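Local coordinates for protein uronate isomerase (Caulobacter crescentus, PDB 2Q01) that catalyses the isomerisation of D-glucuronate to D-fructuronate and of D-galacturonate to D-tagaturonate in the breakdown of hexuronate sugars, at residues B[21-24]-B[25-28]; B[461-464]-B[465-469]; B[398-401]-B[402-406]. One frame throughout, in Å; residues are numbered along the deposited sequence. Where two conformers were deposited one is given.

Contact 1: B[21-24]-B[25-28]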
loop_
_atom_site.group_PDB
_atom_site.type_symbol
_atom_site.label_atom_id
_atom_site.label_comp_id
_atom_site.label_asym_id
_atom_site.label_seq_id
_atom_site.Cartn_x
_atom_site.Cartn_y
_atom_site.Cartn_z
ATOM N N THR B 21 23.802 4.255 -11.613
ATOM C CA THR B 21 23.285 3.501 -10.471
ATOM C C THR B 21 23.776 2.052 -10.513
ATOM O O THR B 21 24.284 1.532 -9.515
ATOM C CB THR B 21 21.744 3.559 -10.406
ATOM O OG1 THR B 21 21.313 4.919 -10.516
ATOM C CG2 THR B 21 21.235 3.000 -9.089
ATOM N N ARG B 22 23.658 1.431 -11.687
ATOM C CA ARG B 22 24.097 0.057 -11.926
ATOM C C ARG B 22 25.550 -0.186 -11.547
ATOM O O ARG B 22 25.880 -1.233 -10.980
ATOM C CB ARG B 22 23.860 -0.311 -13.399
ATOM C CG ARG B 22 24.426 -1.651 -13.854
ATOM C CD ARG B 22 23.827 -2.073 -15.185
ATOM N NE ARG B 22 22.469 -2.578 -15.011
ATOM C CZ ARG B 22 21.870 -3.446 -15.822
ATOM N NH1 ARG B 22 22.502 -3.923 -16.888
ATOM N NH2 ARG B 22 20.630 -3.842 -15.561
ATOM N N SER B 23 26.410 0.789 -11.834
ATOM C CA SER B 23 27.833 0.645 -11.565
ATOM C C SER B 23 28.180 0.804 -10.091
ATOM O O SER B 23 29.141 0.198 -9.617
ATOM C CB SER B 23 28.658 1.603 -12.412
ATOM O OG SER B 23 30.000 1.159 -12.443
ATOM N N TYR B 24 27.402 1.616 -9.371
ATOM C CA TYR B 24 27.521 1.682 -7.905
ATOM C C TYR B 24 27.062 0.341 -7.313
ATOM O O TYR B 24 27.722 -0.217 -6.432
ATOM C CB TYR B 24 26.670 2.805 -7.306
ATOM C CG TYR B 24 27.234 4.214 -7.381
ATOM C CD1 TYR B 24 26.461 5.253 -7.897
ATOM C CD2 TYR B 24 28.514 4.518 -6.908
ATOM C CE1 TYR B 24 26.946 6.554 -7.962
ATOM C CE2 TYR B 24 29.012 5.823 -6.971
ATOM C CZ TYR B 24 28.218 6.835 -7.501
ATOM O OH TYR B 24 28.675 8.132 -7.576
ATOM N N ALA B 25 25.939 -0.163 -7.827
ATOM C CA ALA B 25 25.349 -1.440 -7.419
ATOM C C ALA B 25 26.318 -2.597 -7.588
ATOM O O ALA B 25 26.553 -3.354 -6.646
ATOM C CB ALA B 25 24.060 -1.701 -8.199
ATOM N N ARG B 26 26.897 -2.691 -8.783
ATOM C CA ARG B 26 27.911 -3.691 -9.128
ATOM C C ARG B 26 29.096 -3.672 -8.163
ATOM O O ARG B 26 29.587 -4.727 -7.748
ATOM C CB ARG B 26 28.388 -3.448 -10.564
ATOM C CG ARG B 26 29.324 -4.496 -11.117
ATOM C CD ARG B 26 29.934 -4.064 -12.436
ATOM N NE ARG B 26 28.962 -4.041 -13.529
ATOM C CZ ARG B 26 28.596 -2.951 -14.197
ATOM N NH1 ARG B 26 27.711 -3.047 -15.183
ATOM N NH2 ARG B 26 29.112 -1.765 -13.895
ATOM N N GLY B 27 29.534 -2.469 -7.802
ATOM C CA GLY B 27 30.649 -2.281 -6.880
ATOM C C GLY B 27 30.352 -2.691 -5.452
ATOM O O GLY B 27 31.216 -3.250 -4.770
ATOM N N LEU B 28 29.131 -2.411 -4.998
ATOM C CA LEU B 28 28.705 -2.758 -3.642
ATOM C C LEU B 28 28.487 -4.257 -3.506
ATOM O O LEU B 28 28.781 -4.844 -2.463
ATOM C CB LEU B 28 27.432 -1.999 -3.257
ATOM C CG LEU B 28 27.536 -0.480 -3.093
ATOM C CD1 LEU B 28 26.171 0.129 -2.993
ATOM C CD2 LEU B 28 28.373 -0.087 -1.889
#
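Arg-22 and Arg-26 meet one helical turn apart, a side-chain pair of a local i to i+4 contact on helix 19-30, an early helix of the TIM-barrel fold of the uronate isomerases. Both side chains start with CG anti to the backbone N (chi1 173° in Arg-22 and -173° in Arg-26) and bend at chi3. Their aliphatic and charged parts therefore come together, Arg-26 NH1 lying 3.8 Å from Arg-22 CG, while the two guanidinium planes stand almost perpendicular. The like charges are not in contact, and each has its own partners, which probably eases any repulsion: Arg-26 forms a salt bridge with Asp-12 of its own chain, and Arg-22 reaches the main chain of Phe-15 and Pro-16 as well as Ala-445 and His-447 of a neighbouring subunit. A long side chain with several donors suits Arg-22 at this subunit interface.

The neighbouring flank is made of smaller side chains. Thr-21, whose hydroxyl is bonded to Asp-18, fits against the alanines of helix 425-445. Ala-25 is short enough to pack against Phe-15, its CB 3.4 Å from Arg-22 O.

Main-chain bonds hold the turn. Ala-25 N reaches Thr-21 O at 2.9 Å and Arg-26 N reaches Arg-22 O at 2.8 Å, both fairly straight. Gly-27 N is more loosely tied to Ser-23 O at 3.2 Å. Leu-28 packs on Leu-440 of helix 425-445 and on Leu-451 of helix 451-469, with N 3.0 Å from Tyr-24 O and CG 3.4 Å from that same oxygen.

Contact 2: B[461-464]-B[465-469]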
loop_
_atom_site.group_PDB
_atom_site.type_symbol
_atom_site.label_atom_id
_atom_site.label_comp_id
_atom_site.label_asym_id
_atom_site.label_seq_id
_atom_site.Cartn_x
_atom_site.Cartn_y
_atom_site.Cartn_z
ATOM N N LEU B 461 24.530 -5.302 6.572
ATOM C CA LEU B 461 23.275 -5.931 6.146
ATOM C C LEU B 461 23.415 -7.410 5.780
ATOM O O LEU B 461 22.541 -8.219 6.100
ATOM C CB LEU B 461 22.682 -5.162 4.958
ATOM C CG LEU B 461 21.627 -4.059 5.152
ATOM C CD1 LEU B 461 21.826 -3.206 6.397
ATOM C CD2 LEU B 461 21.530 -3.178 3.904
ATOM N N THR B 462 24.524 -7.752 5.127
ATOM C CA THR B 462 24.778 -9.114 4.671
ATOM C C THR B 462 25.249 -10.035 5.796
ATOM O O THR B 462 24.763 -11.163 5.927
ATOM C CB THR B 462 25.805 -9.123 3.507
ATOM O OG1 THR B 462 25.290 -8.347 2.419
ATOM C CG2 THR B 462 26.083 -10.534 3.010
ATOM N N TYR B 463 26.174 -9.549 6.619
ATOM C CA TYR B 463 26.930 -10.436 7.496
ATOM C C TYR B 463 26.876 -10.060 8.981
ATOM O O TYR B 463 26.518 -10.894 9.813
ATOM C CB TYR B 463 28.384 -10.536 6.995
ATOM C CG TYR B 463 29.234 -11.610 7.650
ATOM C CD1 TYR B 463 29.273 -12.905 7.140
ATOM C CD2 TYR B 463 30.026 -11.315 8.765
ATOM C CE1 TYR B 463 30.060 -13.890 7.740
ATOM C CE2 TYR B 463 30.809 -12.287 9.370
ATOM C CZ TYR B 463 30.822 -13.567 8.856
ATOM O OH TYR B 463 31.604 -14.516 9.462
ATOM N N ASN B 464 27.239 -8.821 9.308
ATOM C CA ASN B 464 27.408 -8.401 10.707
ATOM C C ASN B 464 26.099 -8.230 11.467
ATOM O O ASN B 464 25.988 -8.650 12.618
ATOM C CB ASN B 464 28.220 -7.110 10.793
ATOM C CG ASN B 464 29.563 -7.222 10.117
ATOM O OD1 ASN B 464 30.395 -8.048 10.495
ATOM N ND2 ASN B 464 29.789 -6.386 9.108
ATOM N N LEU B 465 25.122 -7.604 10.814
ATOM C CA LEU B 465 23.794 -7.378 11.397
ATOM C C LEU B 465 22.932 -8.633 11.624
ATOM O O LEU B 465 22.293 -8.715 12.671
ATOM C CB LEU B 465 23.024 -6.276 10.648
ATOM C CG LEU B 465 23.068 -4.830 11.179
ATOM C CD1 LEU B 465 24.441 -4.363 11.676
ATOM C CD2 LEU B 465 22.523 -3.875 10.124
ATOM N N PRO B 466 22.885 -9.595 10.661
ATOM C CA PRO B 466 22.264 -10.896 10.989
ATOM C C PRO B 466 22.925 -11.645 12.161
ATOM O O PRO B 466 22.233 -12.295 12.945
ATOM C CB PRO B 466 22.438 -11.705 9.698
ATOM C CG PRO B 466 22.571 -10.695 8.624
ATOM C CD PRO B 466 23.308 -9.553 9.245
ATOM N N LYS B 467 24.247 -11.551 12.265
ATOM C CA LYS B 467 24.995 -12.152 13.363
ATOM C C LYS B 467 24.681 -11.534 14.731
ATOM O O LYS B 467 24.400 -12.262 15.678
ATOM C CB LYS B 467 26.489 -12.067 13.092
ATOM C CG LYS B 467 27.075 -13.276 12.417
ATOM C CD LYS B 467 28.580 -13.131 12.348
ATOM C CE LYS B 467 29.246 -14.478 12.282
ATOM N NZ LYS B 467 30.724 -14.377 12.425
ATOM N N LYS B 468 24.730 -10.207 14.833
ATOM C CA LYS B 468 24.418 -9.526 16.094
ATOM C C LYS B 468 22.998 -9.806 16.568
ATOM O O LYS B 468 22.790 -10.148 17.732
ATOM C CB LYS B 468 24.664 -8.014 16.003
ATOM C CG LYS B 468 26.040 -7.601 16.498
ATOM C CD LYS B 468 26.215 -6.088 16.561
ATOM C CE LYS B 468 27.641 -5.736 16.976
ATOM N NZ LYS B 468 27.927 -4.277 16.905
ATOM N N ALA B 469 22.044 -9.696 15.643
ATOM C CA ALA B 469 20.619 -9.812 15.949
ATOM C C ALA B 469 20.226 -11.202 16.427
ATOM O O ALA B 469 19.388 -11.339 17.322
ATOM C CB ALA B 469 19.792 -9.417 14.747
#
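Lys-467 runs alongside Tyr-463, one turn earlier in the helix, and meets it at almost every atom. Its CB lies 3.5 Å from Tyr-463 O, and CG stays near that oxygen at 3.6 Å. Beyond CG the chain is extended, which carries CD to 3.8 Å from ring atom CE2 and CE to 3.7 Å from the hydroxyl OH. At the tip NZ donates a hydrogen bond to Tyr-463 OH, 3.1 Å away. Tyr-463 has CG anti to the backbone N (chi1 -170°), which points its ring the same way as the lysine. NZ also forms a salt bridge with Glu-166 on strand 165-169, and both side chains pack on Ile-38 of strand 37-39; helix 451-469 is thus fastened against parallel strands of the TIM barrel by a lysine long enough to reach the carboxylate of Glu-166.

Leu-461 to Asn-464 make a wider, pi-type turn, and Pro-466, which has no N-H to give, kinks the helix; its CG rests 3.5 Å from Thr-462 O. On another flank Leu-461 and Leu-465 lie side by side, methyl CD1 of the first 3.9 Å from CD2 of the second. After a weak bond from Lys-467 N to Tyr-463 O, Lys-468 N donates to Asn-464 O at 3.0 Å.

Contact 3: B[398-401]-B[402-406]; sequences RFRE and QVTET
A kinked turn of helix 393-407, which follows barrel strand 381-383, brings Arg-400 and Thr-404 together through a side-chain to main-chain bond. Thr-404 OG1 sits beside its own backbone N (chi1 -58°), which turns the hydroxyl back along the helix to donate to Arg-400 O at 2.6 Å. It arrives in the carbonyl plane, on a lone pair. The same OG1 accepts from water 1, also at 2.6 Å, and that water takes a hydrogen from Arg-400 NH2 at 3.0 Å, in the guanidinium plane at its edge. With a valine here, Arg-400 O would probably lose the hydroxyl's bond and water 1 its acceptor, weakening the link to the guanidinium.

Phe-399 O receives two donors, Val-403 N at 2.9 Å with a bent N-H, and Gln-402 N from above the carbonyl plane at 3.1 Å. Val-403 lays CG1 over one face of the Phe-399 ring in a CH-pi contact, 4.3 Å from the centroid, and sets CG2 against CE2 at 3.7 Å. A branched, compact residue suits this place, since both methyls can meet one ring. On the polar flank, water 2 donates to Glu-401 OE1 at 2.8 Å and to Gln-402 OE1, while Glu-401 OE2 forms a salt bridge with Arg-442.

Glu-405 N makes no bond to the turn before. Glu-401 O instead accepts from Arg-398 of a neighbouring subunit, and Arg-398 of this chain, salt-bridged through NE to Glu-364, donates to Glu-401 O of the other neighbour. The kink thus probably frees a backbone acceptor for the trimer interface.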
loop_
_atom_site.group_PDB
_atom_site.type_symbol
_atom_site.label_atom_id
_atom_site.label_comp_id
_atom_site.label_asym_id
_atom_site.label_seq_id
_atom_site.Cartn_x
_atom_site.Cartn_y
_atom_site.Cartn_z
ATOM N N ARG B 398 10.451 -2.875 -1.912
ATOM C CA ARG B 398 9.355 -2.173 -1.232
ATOM C C ARG B 398 9.587 -2.092 0.276
ATOM O O ARG B 398 9.368 -1.043 0.880
ATOM C CB ARG B 398 8.008 -2.819 -1.536
ATOM C CG ARG B 398 7.411 -2.393 -2.867
ATOM C CD ARG B 398 5.939 -2.728 -2.953
ATOM N NE ARG B 398 5.688 -4.170 -2.939
ATOM C CZ ARG B 398 5.610 -4.934 -4.026
ATOM N NH1 ARG B 398 5.369 -6.237 -3.905
ATOM N NH2 ARG B 398 5.777 -4.404 -5.233
ATOM N N PHE B 399 10.051 -3.194 0.863
ATOM C CA PHE B 399 10.489 -3.212 2.244
ATOM C C PHE B 399 11.508 -2.100 2.497
ATOM O O PHE B 399 11.259 -1.231 3.325
ATOM C CB PHE B 399 11.047 -4.590 2.617
ATOM C CG PHE B 399 11.576 -4.673 4.025
ATOM C CD1 PHE B 399 12.944 -4.614 4.278
ATOM C CD2 PHE B 399 10.709 -4.809 5.101
ATOM C CE1 PHE B 399 13.436 -4.686 5.579
ATOM C CE2 PHE B 399 11.196 -4.884 6.408
ATOM C CZ PHE B 399 12.556 -4.820 6.645
ATOM N N ARG B 400 12.619 -2.104 1.757
ATOM C CA ARG B 400 13.671 -1.079 1.894
ATOM C C ARG B 400 13.176 0.352 1.665
ATOM O O ARG B 400 13.592 1.268 2.370
ATOM C CB ARG B 400 14.869 -1.364 0.974
ATOM C CG ARG B 400 15.742 -2.560 1.373
ATOM C CD ARG B 400 16.420 -2.384 2.740
ATOM N NE ARG B 400 17.096 -3.615 3.161
ATOM C CZ ARG B 400 17.406 -3.930 4.419
ATOM N NH1 ARG B 400 18.016 -5.082 4.677
ATOM N NH2 ARG B 400 17.109 -3.109 5.424
ATOM N N GLU B 401 12.288 0.532 0.690
ATOM C CA GLU B 401 11.686 1.839 0.404
ATOM C C GLU B 401 10.714 2.337 1.479
ATOM O O GLU B 401 10.539 3.543 1.648
ATOM C CB GLU B 401 10.970 1.815 -0.944
ATOM C CG GLU B 401 11.892 1.834 -2.155
ATOM C CD GLU B 401 11.145 1.664 -3.471
ATOM O OE1 GLU B 401 9.898 1.540 -3.451
ATOM O OE2 GLU B 401 11.808 1.655 -4.530
ATOM N N GLN B 402 10.083 1.417 2.203
ATOM C CA GLN B 402 9.021 1.786 3.151
ATOM C C GLN B 402 9.428 1.780 4.630
ATOM O O GLN B 402 8.784 2.423 5.452
ATOM C CB GLN B 402 7.771 0.932 2.914
ATOM C CG GLN B 402 6.937 1.437 1.734
ATOM C CD GLN B 402 5.973 0.415 1.170
ATOM O OE1 GLN B 402 5.551 0.531 0.021
ATOM N NE2 GLN B 402 5.621 -0.589 1.966
ATOM N N VAL B 403 10.518 1.091 4.938
ATOM C CA VAL B 403 10.941 0.829 6.307
ATOM C C VAL B 403 12.137 1.687 6.755
ATOM O O VAL B 403 12.221 2.083 7.923
ATOM C CB VAL B 403 11.214 -0.699 6.465
ATOM C CG1 VAL B 403 12.371 -1.014 7.405
ATOM C CG2 VAL B 403 9.944 -1.413 6.862
ATOM N N THR B 404 13.032 1.989 5.813
ATOM C CA THR B 404 14.321 2.632 6.101
ATOM C C THR B 404 14.202 4.013 6.751
ATOM O O THR B 404 14.913 4.324 7.704
ATOM C CB THR B 404 15.165 2.749 4.813
ATOM O OG1 THR B 404 15.356 1.448 4.253
ATOM C CG2 THR B 404 16.520 3.374 5.086
ATOM N N GLU B 405 13.290 4.829 6.246
ATOM C CA GLU B 405 13.187 6.219 6.689
ATOM C C GLU B 405 12.823 6.427 8.166
ATOM O O GLU B 405 13.264 7.396 8.785
ATOM C CB GLU B 405 12.292 7.005 5.738
ATOM C CG GLU B 405 12.956 7.148 4.365
ATOM C CD GLU B 405 12.027 7.643 3.287
ATOM O OE1 GLU B 405 10.854 7.210 3.262
ATOM O OE2 GLU B 405 12.470 8.481 2.470
ATOM N N THR B 406 12.057 5.499 8.735
ATOM C CA THR B 406 11.705 5.556 10.155
ATOM C C THR B 406 12.549 4.612 11.026
ATOM O O THR B 406 13.058 5.015 12.073
ATOM C CB THR B 406 10.209 5.290 10.369
ATOM O OG1 THR B 406 9.451 6.169 9.531
ATOM C CG2 THR B 406 9.825 5.531 11.803
HETATM O O HOH W 1 16.078 -0.385 5.997
HETATM O O HOH W 2 7.406 1.896 -2.150
#

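Overall arrangement
Each contact lies within one helix, so none closes a long loop; they follow one another in series without nesting or crossing. From the N terminus, contact 1 comes first, on helix 19-30, then contact 3 on helix 393-407, and last contact 2 on helix 451-469. Helix 425-445, between the last two in sequence, is touched by side chains of both contact 1 and contact 3, whose centres lie 20 Å apart. Contact 1 also packs on the beginning of helix 451-469, six to ten residues before contact 2. Contacts 2 and 3 touch directly, Leu-461 CG lying 3.8 Å from Arg-400 NH1. Contacts 1 and 3 both reach neighbouring subunits, whereas contact 2 faces barrel strands within the chain.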